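Local coordinates for CELL division protein FTSZ (Haloferax volcanii, PDB 4B46) that binds GTP, probably hydrolyses it, and controls cell shape as a tubulin-like cytoskeletal protein essential for developing the rod-shaped cells needed for efficient swimming, at residues G114-L119 against Q155-E160; A295-A300 against G342-S347; V15-V20 against G46-P51; Y146-A151 against Q359-E364. One frame throughout, in Å; residues are numbered along the deposited sequence.

Contact 1 (G114-L119 against Q155-E160); sequences GGAPVL and QTFVRE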
loop_
_atom_site.group_PDB
_atom_site.type_symbol
_atom_site.label_atom_id
_atom_site.label_comp_id
_atom_site.label_asym_id
_atom_site.label_seq_id
_atom_site.Cartn_x
_atom_site.Cartn_y
_atom_site.Cartn_z
ATOM N N GLY A 114 11.095 -11.844 0.239
ATOM C CA GLY A 114 11.033 -13.064 -0.549
ATOM C C GLY A 114 9.650 -13.693 -0.636
ATOM O O GLY A 114 9.295 -14.271 -1.664
ATOM N N GLY A 115 8.869 -13.588 0.435
ATOM C CA GLY A 115 7.590 -14.285 0.511
ATOM C C GLY A 115 6.385 -13.578 -0.090
ATOM O O GLY A 115 5.467 -14.239 -0.590
ATOM N N ALA A 116 6.371 -12.246 -0.044
ATOM C CA ALA A 116 5.238 -11.508 -0.611
ATOM C C ALA A 116 4.975 -11.818 -2.090
ATOM O O ALA A 116 3.832 -12.068 -2.455
ATOM C CB ALA A 116 5.357 -9.995 -0.360
ATOM N N PRO A 117 6.022 -11.830 -2.944
ATOM C CA PRO A 117 5.739 -12.164 -4.347
ATOM C C PRO A 117 5.267 -13.604 -4.536
ATOM O O PRO A 117 4.493 -13.878 -5.460
ATOM C CB PRO A 117 7.097 -11.988 -5.034
ATOM C CG PRO A 117 7.862 -11.094 -4.135
ATOM C CD PRO A 117 7.440 -11.474 -2.757
ATOM N N VAL A 118 5.751 -14.509 -3.692
ATOM C CA VAL A 118 5.338 -15.903 -3.745
ATOM C C VAL A 118 3.859 -15.995 -3.402
ATOM O O VAL A 118 3.095 -16.683 -4.079
ATOM C CB VAL A 118 6.186 -16.787 -2.789
ATOM C CG1 VAL A 118 5.553 -18.183 -2.608
ATOM C CG2 VAL A 118 7.601 -16.901 -3.308
ATOM N N LEU A 119 3.447 -15.274 -2.368
ATOM C CA LEU A 119 2.038 -15.276 -1.994
ATOM C C LEU A 119 1.170 -14.659 -3.089
ATOM O O LEU A 119 0.101 -15.204 -3.411
ATOM C CB LEU A 119 1.801 -14.540 -0.672
ATOM C CG LEU A 119 0.320 -14.431 -0.266
ATOM C CD1 LEU A 119 -0.359 -15.802 -0.136
ATOM C CD2 LEU A 119 0.163 -13.619 1.017
ATOM N N GLN A 155 11.455 -6.323 -8.464
ATOM C CA GLN A 155 11.395 -6.905 -9.804
ATOM C C GLN A 155 10.364 -8.025 -9.863
ATOM O O GLN A 155 9.593 -8.113 -10.812
ATOM C CB GLN A 155 12.756 -7.470 -10.223
ATOM C CG GLN A 155 13.885 -6.462 -10.268
ATOM C CD GLN A 155 13.828 -5.570 -11.490
ATOM O OE1 GLN A 155 13.590 -4.367 -11.385
ATOM N NE2 GLN A 155 14.054 -6.156 -12.661
ATOM N N THR A 156 10.356 -8.873 -8.840
ATOM C CA THR A 156 9.472 -10.038 -8.833
ATOM C C THR A 156 8.065 -9.652 -8.419
ATOM O O THR A 156 7.087 -10.060 -9.050
ATOM C CB THR A 156 9.986 -11.131 -7.874
ATOM O OG1 THR A 156 11.360 -11.392 -8.157
ATOM C CG2 THR A 156 9.186 -12.427 -8.049
ATOM N N PHE A 157 7.966 -8.872 -7.346
ATOM C CA PHE A 157 6.667 -8.453 -6.801
ATOM C C PHE A 157 5.798 -7.733 -7.848
ATOM O O PHE A 157 4.597 -8.006 -7.970
ATOM C CB PHE A 157 6.905 -7.521 -5.609
ATOM C CG PHE A 157 5.775 -7.470 -4.620
ATOM C CD1 PHE A 157 4.682 -8.313 -4.734
ATOM C CD2 PHE A 157 5.827 -6.591 -3.554
ATOM C CE1 PHE A 157 3.649 -8.267 -3.805
ATOM C CE2 PHE A 157 4.797 -6.534 -2.626
ATOM C CZ PHE A 157 3.699 -7.375 -2.761
ATOM N N VAL A 158 6.406 -6.814 -8.597
ATOM C CA VAL A 158 5.651 -5.999 -9.545
ATOM C C VAL A 158 5.064 -6.878 -10.645
ATOM O O VAL A 158 3.999 -6.589 -11.187
ATOM C CB VAL A 158 6.509 -4.836 -10.129
ATOM C CG1 VAL A 158 7.517 -5.356 -11.136
ATOM C CG2 VAL A 158 5.618 -3.766 -10.765
ATOM N N ARG A 159 5.745 -7.978 -10.944
ATOM C CA ARG A 159 5.300 -8.888 -11.986
ATOM C C ARG A 159 4.209 -9.852 -11.521
ATOM O O ARG A 159 3.522 -10.451 -12.347
ATOM C CB ARG A 159 6.493 -9.664 -12.555
ATOM C CG ARG A 159 7.347 -8.848 -13.521
ATOM C CD ARG A 159 8.741 -9.440 -13.671
ATOM N NE ARG A 159 9.579 -8.701 -14.618
ATOM C CZ ARG A 159 10.184 -7.542 -14.357
ATOM N NH1 ARG A 159 10.039 -6.958 -13.176
ATOM N NH2 ARG A 159 10.930 -6.960 -15.288
ATOM N N GLU A 160 4.040 -9.999 -10.210
ATOM C CA GLU A 160 3.099 -11.002 -9.681
ATOM C C GLU A 160 1.788 -10.433 -9.165
ATOM O O GLU A 160 0.889 -11.186 -8.813
ATOM C CB GLU A 160 3.744 -11.819 -8.554
ATOM C CG GLU A 160 5.023 -12.560 -8.949
ATOM C CD GLU A 160 4.829 -13.561 -10.076
ATOM O OE1 GLU A 160 3.677 -13.936 -10.383
ATOM O OE2 GLU A 160 5.845 -13.978 -10.657
#
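The shortest polar bond beside the Pro117-Phe157 contact stays within one helix: Arg159 NH1 donates to Gln155 O at 2.7 Å, and no hydrogen bond joins the two segments. What holds them is apolar. The pyrrolidine of Pro117 lies along the first turn of 155-160, with its CB 3.7 Å from Thr156 CG2 and its CG 3.9 Å from the backbone N of Phe157. Helix 111-126 is kinked at this proline, whose N has no bond to the preceding turn. With CG anti to the backbone N (chi1 -156°), the Phe157 ring reaches Ala116, whose CB sits over one face, toward the rim. Ala116 CB is 4.2 Å from the centroid of the Phe157 ring and 23° off its normal, a CH-pi contact. At the far end, Glu160 rests its CG 3.8 Å from Pro117 O, while its side chain also touches Ala120 and Lys121. Replacing Phe157 by an alanine would probably open a gap beside Ala116 and Pro117 and strip Val103 of part of its cover. Helices 111-126 and 144-160 run nearly parallel, their short axes 19° apart and 8.6 Å at closest approach. Ala116 and Phe157 both touch Val103 of strand 100-106, the packing of neighbouring helices on the parallel part of the sheet in the Rossmann-like GTPase domain of the tubulin/FtsZ family.

Contact 2 (A295-A300 against G342-S347); sequences ALLVLA and GVILLS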
loop_
_atom_site.group_PDB
_atom_site.type_symbol
_atom_site.label_atom_id
_atom_site.label_comp_id
_atom_site.label_asym_id
_atom_site.label_seq_id
_atom_site.Cartn_x
_atom_site.Cartn_y
_atom_site.Cartn_z
ATOM N N ALA A 295 -5.510 8.340 -13.353
ATOM C CA ALA A 295 -5.542 9.050 -12.081
ATOM C C ALA A 295 -6.930 8.945 -11.470
ATOM O O ALA A 295 -7.933 8.902 -12.183
ATOM C CB ALA A 295 -5.162 10.524 -12.276
ATOM N N LEU A 296 -6.983 8.903 -10.146
ATOM C CA LEU A 296 -8.243 8.905 -9.434
ATOM C C LEU A 296 -8.136 9.895 -8.301
ATOM O O LEU A 296 -7.217 9.821 -7.491
ATOM C CB LEU A 296 -8.547 7.521 -8.864
ATOM C CG LEU A 296 -9.722 7.432 -7.890
ATOM C CD1 LEU A 296 -11.077 7.746 -8.564
ATOM C CD2 LEU A 296 -9.779 6.047 -7.226
ATOM N N LEU A 297 -9.081 10.824 -8.256
ATOM C CA LEU A 297 -9.158 11.810 -7.196
ATOM C C LEU A 297 -10.212 11.371 -6.196
ATOM O O LEU A 297 -11.324 10.998 -6.573
ATOM C CB LEU A 297 -9.535 13.181 -7.781
ATOM C CG LEU A 297 -9.849 14.281 -6.776
ATOM C CD1 LEU A 297 -8.645 14.541 -5.878
ATOM C CD2 LEU A 297 -10.275 15.569 -7.506
ATOM N N VAL A 298 -9.862 11.421 -4.919
ATOM C CA VAL A 298 -10.797 11.073 -3.871
ATOM C C VAL A 298 -10.847 12.182 -2.829
ATOM O O VAL A 298 -9.820 12.540 -2.247
ATOM C CB VAL A 298 -10.393 9.750 -3.184
ATOM C CG1 VAL A 298 -11.351 9.432 -2.042
ATOM C CG2 VAL A 298 -10.365 8.608 -4.194
ATOM N N LEU A 299 -12.039 12.724 -2.600
ATOM C CA LEU A 299 -12.260 13.710 -1.541
ATOM C C LEU A 299 -13.054 13.065 -0.414
ATOM O O LEU A 299 -14.116 12.523 -0.643
ATOM C CB LEU A 299 -13.036 14.917 -2.072
ATOM C CG LEU A 299 -12.262 16.126 -2.593
ATOM C CD1 LEU A 299 -11.453 16.779 -1.479
ATOM C CD2 LEU A 299 -11.361 15.729 -3.734
ATOM N N ALA A 300 -12.546 13.121 0.809
ATOM C CA ALA A 300 -13.254 12.527 1.934
ATOM C C ALA A 300 -13.523 13.580 2.990
ATOM O O ALA A 300 -12.637 14.353 3.347
ATOM C CB ALA A 300 -12.446 11.379 2.523
ATOM N N GLY A 342 -7.936 15.070 0.664
ATOM C CA GLY A 342 -7.899 14.774 -0.755
ATOM C C GLY A 342 -6.789 13.786 -1.054
ATOM O O GLY A 342 -5.651 13.975 -0.616
ATOM N N VAL A 343 -7.120 12.723 -1.784
ATOM C CA VAL A 343 -6.129 11.735 -2.178
ATOM C C VAL A 343 -6.100 11.632 -3.687
ATOM O O VAL A 343 -7.136 11.610 -4.338
ATOM C CB VAL A 343 -6.437 10.345 -1.557
ATOM C CG1 VAL A 343 -6.008 9.207 -2.483
ATOM C CG2 VAL A 343 -5.763 10.211 -0.197
ATOM N N ILE A 344 -4.907 11.576 -4.252
ATOM C CA ILE A 344 -4.777 11.310 -5.670
ATOM C C ILE A 344 -4.015 10.010 -5.851
ATOM O O ILE A 344 -2.902 9.862 -5.357
ATOM C CB ILE A 344 -4.045 12.452 -6.394
ATOM C CG1 ILE A 344 -4.791 13.782 -6.161
ATOM C CG2 ILE A 344 -3.943 12.145 -7.881
ATOM C CD1 ILE A 344 -4.094 14.997 -6.746
ATOM N N LEU A 345 -4.635 9.064 -6.542
ATOM C CA LEU A 345 -3.992 7.807 -6.869
ATOM C C LEU A 345 -3.535 7.928 -8.306
ATOM O O LEU A 345 -4.332 8.257 -9.189
ATOM C CB LEU A 345 -4.985 6.645 -6.720
ATOM C CG LEU A 345 -4.600 5.304 -7.346
ATOM C CD1 LEU A 345 -3.323 4.724 -6.714
ATOM C CD2 LEU A 345 -5.765 4.297 -7.259
ATOM N N LEU A 346 -2.241 7.715 -8.525
ATOM C CA LEU A 346 -1.669 7.746 -9.859
ATOM C C LEU A 346 -1.139 6.358 -10.164
ATOM O O LEU A 346 -0.249 5.863 -9.478
ATOM C CB LEU A 346 -0.540 8.780 -9.948
ATOM C CG LEU A 346 -0.946 10.228 -9.670
ATOM C CD1 LEU A 346 0.281 11.130 -9.618
ATOM C CD2 LEU A 346 -1.921 10.731 -10.729
ATOM N N SER A 347 -1.710 5.721 -11.182
ATOM C CA SER A 347 -1.341 4.358 -11.506
ATOM C C SER A 347 -0.576 4.340 -12.811
ATOM O O SER A 347 -0.890 5.095 -13.716
ATOM C CB SER A 347 -2.589 3.472 -11.577
ATOM O OG SER A 347 -2.335 2.274 -12.300
#
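Leu297 turns its CG anti to the backbone N (chi1 172°), whereas Ile344 keeps CG1 beside its own N (chi1 -57°), and these settings bring Leu297 CD1 to 3.9 Å from Ile344 CG1. The two side chains cross obliquely on one face of the sheet. On the same face Ala295 CB meets Leu346 CD2 at 3.6 Å, and Leu299 CD1 lies against Gly342 CA. The other face carries Leu296 beside Leu345, their CB atoms 4.2 Å apart, with Val298 and Val343 as the next pair along. Backbone geometry fixes this alternation. Leu296 and Leu345 form a hydrogen-bonded antiparallel pair, with Leu345 N to Leu296 O and Leu296 N to Leu345 O both 2.9 Å. Val298 and Val343 form the second, at 2.8 Å for Val298 N to Val343 O and 2.7 Å for Val343 N to Val298 O. All four donors lie in the carbonyl plane of their acceptors. CA-H...O contacts accompany the ladder, as from Leu297 CA to Val343 O. The strand segments run at 163° to one another, an antiparallel pair of the C-terminal domain of the tubulin-like fold. Strand 326-333 continues the sheet beyond 295-300 through backbone hydrogen bonds involving Ala295, Leu297 and Leu299, and side chains of 342-347 touch strand 228-237. Helix 216-223 covers Leu296 and Leu345, while Ile289 and Ala292 pack on Leu346 from the other face.

Contact 3 (V15-V20 against G46-P51); sequences VVDKFV and GLKNIP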
loop_
_atom_site.group_PDB
_atom_site.type_symbol
_atom_site.label_atom_id
_atom_site.label_comp_id
_atom_site.label_asym_id
_atom_site.label_seq_id
_atom_site.Cartn_x
_atom_site.Cartn_y
_atom_site.Cartn_z
ATOM N N VAL A 15 2.006 -2.855 9.705
ATOM C CA VAL A 15 1.175 -1.969 8.897
ATOM C C VAL A 15 -0.266 -2.479 8.817
ATOM O O VAL A 15 -1.211 -1.707 9.008
ATOM C CB VAL A 15 1.797 -1.742 7.504
ATOM C CG1 VAL A 15 0.806 -1.016 6.559
ATOM C CG2 VAL A 15 3.105 -0.945 7.659
ATOM N N VAL A 16 -0.432 -3.776 8.567
ATOM C CA VAL A 16 -1.766 -4.374 8.543
ATOM C C VAL A 16 -2.447 -4.261 9.903
ATOM O O VAL A 16 -3.639 -3.943 9.983
ATOM C CB VAL A 16 -1.746 -5.832 8.050
ATOM C CG1 VAL A 16 -3.144 -6.487 8.216
ATOM C CG2 VAL A 16 -1.325 -5.872 6.592
ATOM N N ASP A 17 -1.681 -4.488 10.968
ATOM C CA ASP A 17 -2.177 -4.332 12.334
ATOM C C ASP A 17 -2.735 -2.915 12.539
ATOM O O ASP A 17 -3.818 -2.731 13.101
ATOM C CB ASP A 17 -1.045 -4.600 13.335
ATOM C CG ASP A 17 -1.529 -5.221 14.645
ATOM O OD1 ASP A 17 -2.487 -6.022 14.625
ATOM O OD2 ASP A 17 -0.923 -4.926 15.701
ATOM N N LYS A 18 -1.993 -1.915 12.078
ATOM C CA LYS A 18 -2.416 -0.523 12.236
ATOM C C LYS A 18 -3.608 -0.192 11.345
ATOM O O LYS A 18 -4.467 0.596 11.718
ATOM C CB LYS A 18 -1.264 0.431 11.937
ATOM C CG LYS A 18 -1.571 1.869 12.292
ATOM C CD LYS A 18 -0.354 2.539 12.892
ATOM C CE LYS A 18 -0.755 3.551 13.946
ATOM N NZ LYS A 18 0.434 4.013 14.713
ATOM N N PHE A 19 -3.637 -0.787 10.158
ATOM C CA PHE A 19 -4.773 -0.657 9.255
ATOM C C PHE A 19 -6.056 -1.166 9.907
ATOM O O PHE A 19 -7.119 -0.551 9.775
ATOM C CB PHE A 19 -4.509 -1.416 7.956
ATOM C CG PHE A 19 -4.675 -0.575 6.735
ATOM C CD1 PHE A 19 -5.891 0.025 6.460
ATOM C CD2 PHE A 19 -3.611 -0.353 5.881
ATOM C CE1 PHE A 19 -6.052 0.815 5.341
ATOM C CE2 PHE A 19 -3.763 0.439 4.761
ATOM C CZ PHE A 19 -4.984 1.021 4.490
ATOM N N VAL A 20 -5.953 -2.289 10.611
ATOM C CA VAL A 20 -7.099 -2.840 11.332
ATOM C C VAL A 20 -7.602 -1.863 12.391
ATOM O O VAL A 20 -8.804 -1.664 12.544
ATOM C CB VAL A 20 -6.765 -4.199 11.997
ATOM C CG1 VAL A 20 -7.898 -4.642 12.914
ATOM C CG2 VAL A 20 -6.493 -5.253 10.934
ATOM N N GLY A 46 3.741 -9.870 18.981
ATOM C CA GLY A 46 3.670 -8.442 19.229
ATOM C C GLY A 46 2.482 -7.742 18.595
ATOM O O GLY A 46 2.192 -6.593 18.920
ATOM N N LEU A 47 1.789 -8.420 17.687
ATOM C CA LEU A 47 0.642 -7.807 17.030
ATOM C C LEU A 47 -0.507 -7.680 18.011
ATOM O O LEU A 47 -0.590 -8.430 18.982
ATOM C CB LEU A 47 0.222 -8.609 15.808
ATOM C CG LEU A 47 1.335 -8.739 14.776
ATOM C CD1 LEU A 47 0.928 -9.711 13.688
ATOM C CD2 LEU A 47 1.687 -7.370 14.188
ATOM N N LYS A 48 -1.393 -6.725 17.760
ATOM C CA LYS A 48 -2.404 -6.368 18.746
ATOM C C LYS A 48 -3.822 -6.596 18.246
ATOM O O LYS A 48 -4.727 -6.865 19.029
ATOM C CB LYS A 48 -2.234 -4.899 19.146
ATOM C CG LYS A 48 -0.892 -4.577 19.770
ATOM C CD LYS A 48 -0.737 -3.083 19.996
ATOM C CE LYS A 48 0.616 -2.753 20.618
ATOM N NZ LYS A 48 0.758 -3.312 21.991
ATOM N N ASN A 49 -4.006 -6.491 16.937
ATOM C CA ASN A 49 -5.341 -6.403 16.359
ATOM C C ASN A 49 -5.690 -7.555 15.433
ATOM O O ASN A 49 -6.852 -7.780 15.121
ATOM C CB ASN A 49 -5.467 -5.082 15.608
ATOM C CG ASN A 49 -5.097 -3.902 16.468
ATOM O OD1 ASN A 49 -5.660 -3.715 17.541
ATOM N ND2 ASN A 49 -4.123 -3.120 16.023
ATOM N N ILE A 50 -4.678 -8.274 14.978
ATOM C CA ILE A 50 -4.894 -9.409 14.101
ATOM C C ILE A 50 -5.175 -10.651 14.944
ATOM O O ILE A 50 -4.413 -10.970 15.848
ATOM C CB ILE A 50 -3.679 -9.610 13.181
ATOM C CG1 ILE A 50 -3.495 -8.353 12.319
ATOM C CG2 ILE A 50 -3.842 -10.864 12.336
ATOM C CD1 ILE A 50 -2.356 -8.402 11.353
ATOM N N PRO A 51 -6.296 -11.339 14.669
ATOM C CA PRO A 51 -6.680 -12.528 15.446
ATOM C C PRO A 51 -5.557 -13.569 15.493
ATOM O O PRO A 51 -4.881 -13.771 14.488
ATOM C CB PRO A 51 -7.881 -13.079 14.670
ATOM C CG PRO A 51 -8.440 -11.899 13.942
ATOM C CD PRO A 51 -7.249 -11.054 13.580
#
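The carboxylate of Asp17 is sandwiched: Leu47 CD2 lies over one face, 3.9 Å from Asp17 CG, and Asn49 ND2 over the opposite face, 3.6 Å from that carbon. The amides of Lys48 and Asn49 approach its oxygens from the syn side, 16° to 20° out of the carboxylate plane. Lys48 N bonds OD2 of Asp17 at 2.8 Å, and Asn49 N bonds OD1 of Asp17, also at 2.8 Å. Ile50 N adds a weak bond to Asp17 OD1 at 3.2 Å. Asn49 sets CG beside its own N (chi1 -53°), which brings ND2 to the helix backbone, 3.0 Å from Asp17 O and above that carbonyl's plane rather than on a lone pair. Apolar contacts flank the polar centre: Val16 CG1 meets Ile50 CD1 at 3.8 Å, and Val20 CG1 meets Asn49 CB at 3.7 Å. An alanine in place of Asp17 would probably leave three consecutive amides of the 46-51 loop without their acceptor. The same loop brings Leu47 close to Gly13 of the GTP site. Because Asp17 is buried and gripped by N-H groups, with Lys48 NZ not in contact, its negative charge is probably stabilised chiefly by backbone amides rather than by a salt bridge.

Contact 4 (Y146-A151 against Q359-E364); sequences YTLNAA and QQVAIE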
loop_
_atom_site.group_PDB
_atom_site.type_symbol
_atom_site.label_atom_id
_atom_site.label_comp_id
_atom_site.label_asym_id
_atom_site.label_seq_id
_atom_site.Cartn_x
_atom_site.Cartn_y
_atom_site.Cartn_z
ATOM N N TYR A 146 20.039 -4.070 2.187
ATOM C CA TYR A 146 18.603 -3.817 2.194
ATOM C C TYR A 146 18.143 -3.206 0.885
ATOM O O TYR A 146 17.080 -3.545 0.384
ATOM C CB TYR A 146 18.210 -2.989 3.421
ATOM C CG TYR A 146 18.843 -3.603 4.651
ATOM C CD1 TYR A 146 18.315 -4.764 5.231
ATOM C CD2 TYR A 146 20.010 -3.075 5.184
ATOM C CE1 TYR A 146 18.929 -5.359 6.346
ATOM C CE2 TYR A 146 20.626 -3.659 6.286
ATOM C CZ TYR A 146 20.083 -4.792 6.862
ATOM O OH TYR A 146 20.717 -5.342 7.951
ATOM N N THR A 147 18.968 -2.336 0.313
ATOM C CA THR A 147 18.679 -1.769 -0.999
ATOM C C THR A 147 18.656 -2.865 -2.072
ATOM O O THR A 147 17.760 -2.898 -2.920
ATOM C CB THR A 147 19.725 -0.705 -1.369
ATOM O OG1 THR A 147 19.803 0.249 -0.306
ATOM C CG2 THR A 147 19.345 0.003 -2.654
ATOM N N LEU A 148 19.649 -3.753 -2.026
ATOM C CA LEU A 148 19.726 -4.883 -2.954
ATOM C C LEU A 148 18.527 -5.823 -2.819
ATOM O O LEU A 148 17.945 -6.233 -3.825
ATOM C CB LEU A 148 21.031 -5.663 -2.766
ATOM C CG LEU A 148 21.280 -6.889 -3.658
ATOM C CD1 LEU A 148 21.177 -6.552 -5.139
ATOM C CD2 LEU A 148 22.647 -7.527 -3.351
ATOM N N ASN A 149 18.170 -6.181 -1.588
ATOM C CA ASN A 149 16.979 -7.005 -1.379
ATOM C C ASN A 149 15.747 -6.365 -1.987
ATOM O O ASN A 149 14.933 -7.046 -2.605
ATOM C CB ASN A 149 16.721 -7.264 0.101
ATOM C CG ASN A 149 17.672 -8.294 0.685
ATOM O OD1 ASN A 149 18.343 -9.015 -0.044
ATOM N ND2 ASN A 149 17.723 -8.366 2.005
ATOM N N ALA A 150 15.620 -5.047 -1.827
ATOM C CA ALA A 150 14.429 -4.351 -2.294
ATOM C C ALA A 150 14.372 -4.360 -3.810
ATOM O O ALA A 150 13.309 -4.574 -4.407
ATOM C CB ALA A 150 14.401 -2.926 -1.769
ATOM N N ALA A 151 15.525 -4.126 -4.420
ATOM C CA ALA A 151 15.663 -4.141 -5.869
ATOM C C ALA A 151 15.219 -5.495 -6.437
ATOM O O ALA A 151 14.409 -5.552 -7.359
ATOM C CB ALA A 151 17.114 -3.843 -6.259
ATOM N N GLN A 359 16.336 -1.016 -10.458
ATOM C CA GLN A 359 16.621 -1.821 -11.641
ATOM C C GLN A 359 18.128 -1.905 -11.912
ATOM O O GLN A 359 18.654 -2.985 -12.191
ATOM C CB GLN A 359 15.856 -1.293 -12.863
ATOM C CG GLN A 359 14.341 -1.405 -12.703
ATOM C CD GLN A 359 13.547 -0.738 -13.821
ATOM O OE1 GLN A 359 14.042 0.151 -14.522
ATOM N NE2 GLN A 359 12.301 -1.163 -13.984
ATOM N N GLN A 360 18.818 -0.772 -11.811
ATOM C CA GLN A 360 20.260 -0.739 -12.011
ATOM C C GLN A 360 20.990 -1.561 -10.938
ATOM O O GLN A 360 21.923 -2.307 -11.241
ATOM C CB GLN A 360 20.772 0.702 -12.009
ATOM C CG GLN A 360 22.221 0.847 -12.424
ATOM C CD GLN A 360 22.422 0.598 -13.901
ATOM O OE1 GLN A 360 21.698 1.141 -14.732
ATOM N NE2 GLN A 360 23.395 -0.241 -14.236
ATOM N N VAL A 361 20.564 -1.407 -9.687
ATOM C CA VAL A 361 21.111 -2.188 -8.581
ATOM C C VAL A 361 20.966 -3.693 -8.828
ATOM O O VAL A 361 21.929 -4.446 -8.683
ATOM C CB VAL A 361 20.434 -1.812 -7.245
ATOM C CG1 VAL A 361 20.761 -2.842 -6.167
ATOM C CG2 VAL A 361 20.870 -0.425 -6.807
ATOM N N ALA A 362 19.769 -4.123 -9.211
ATOM C CA ALA A 362 19.514 -5.534 -9.485
ATOM C C ALA A 362 20.342 -6.053 -10.663
ATOM O O ALA A 362 20.896 -7.151 -10.610
ATOM C CB ALA A 362 18.044 -5.756 -9.739
ATOM N N ILE A 363 20.422 -5.253 -11.720
ATOM C CA ILE A 363 21.168 -5.617 -12.920
ATOM C C ILE A 363 22.659 -5.814 -12.649
ATOM O O ILE A 363 23.253 -6.791 -13.110
ATOM C CB ILE A 363 20.962 -4.575 -14.044
ATOM C CG1 ILE A 363 19.614 -4.794 -14.728
ATOM C CG2 ILE A 363 22.082 -4.645 -15.075
ATOM C CD1 ILE A 363 19.339 -3.807 -15.849
ATOM N N GLU A 364 23.258 -4.888 -11.902
ATOM C CA GLU A 364 24.673 -4.974 -11.563
ATOM C C GLU A 364 24.981 -6.221 -10.736
ATOM O O GLU A 364 26.006 -6.868 -10.939
ATOM C CB GLU A 364 25.135 -3.717 -10.820
ATOM C CG GLU A 364 25.206 -2.474 -11.688
ATOM C CD GLU A 364 25.483 -1.216 -10.886
ATOM O OE1 GLU A 364 25.668 -1.319 -9.651
ATOM O OE2 GLU A 364 25.506 -0.121 -11.490
#
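Val361 presses its CG1 methyl between Leu148 and Ala151, 3.9 Å from Leu148 CD1 and 3.8 Å from Ala151 CB. Its CG1 is anti to the backbone N (chi1 167°), the setting that directs this branch at the partner helix. The neighbouring branch, CG2, comes within 4.4 Å of Thr147 CG2, a looser contact at the margin. Leu148, with CG also anti to the backbone N (chi1 180°), brings CD1 across the Val361 side chain at a slant. One turn on from Thr147, Ala151 does double duty: besides receiving Val361 CG1, its CB lies 4.1 Å from Ala362 CB. With only methyls at this point, the backbones come close, and the CA atoms of Ala151 and Ala362 are 5.5 Å apart. The segments cross almost perpendicularly (-96°), at an axis distance of 8.5 Å. This crossing joins the two halves of the tubulin-like fold, since helix 144-160 belongs to the GTPase domain and helix 353-366 to the C-terminal domain. The preceding turn of helix 353-366 adds Leu358 against Ala151, and Glu357 touches Thr147. Thr147 also lies near the nucleotide site: its side chain is about 6 Å from that of Glu142, a GTP-binding residue, and about 9 Å from the bound GDP. On the side of helix 144-160 turned from Val361, Asn149 ND2 bonds the carbonyl oxygens of Ala70 and Gly108.

How the contacts relate
Contacts 1 and 4 share helix 144-160 and touch where Gln155 CG packs on Ala362 CB; contact 1, buried, ties that helix to its neighbour within the GTPase domain, and contact 4, partly buried, to the C-terminal domain. Both are apolar helix pairs of similar buried area, one nearly parallel and the other nearly perpendicular. Contact 2, wholly buried and the largest in area, lies in the C-terminal domain, where a ladder of backbone hydrogen bonds is flanked by apolar side chains on both faces. Contact 3, partly buried in the GTPase domain, differs in chemistry: a carboxylate bonded by loop amides. Contacts 1, 3 and 4 approach the nucleotide without lining it, whereas contact 2 lies away from it.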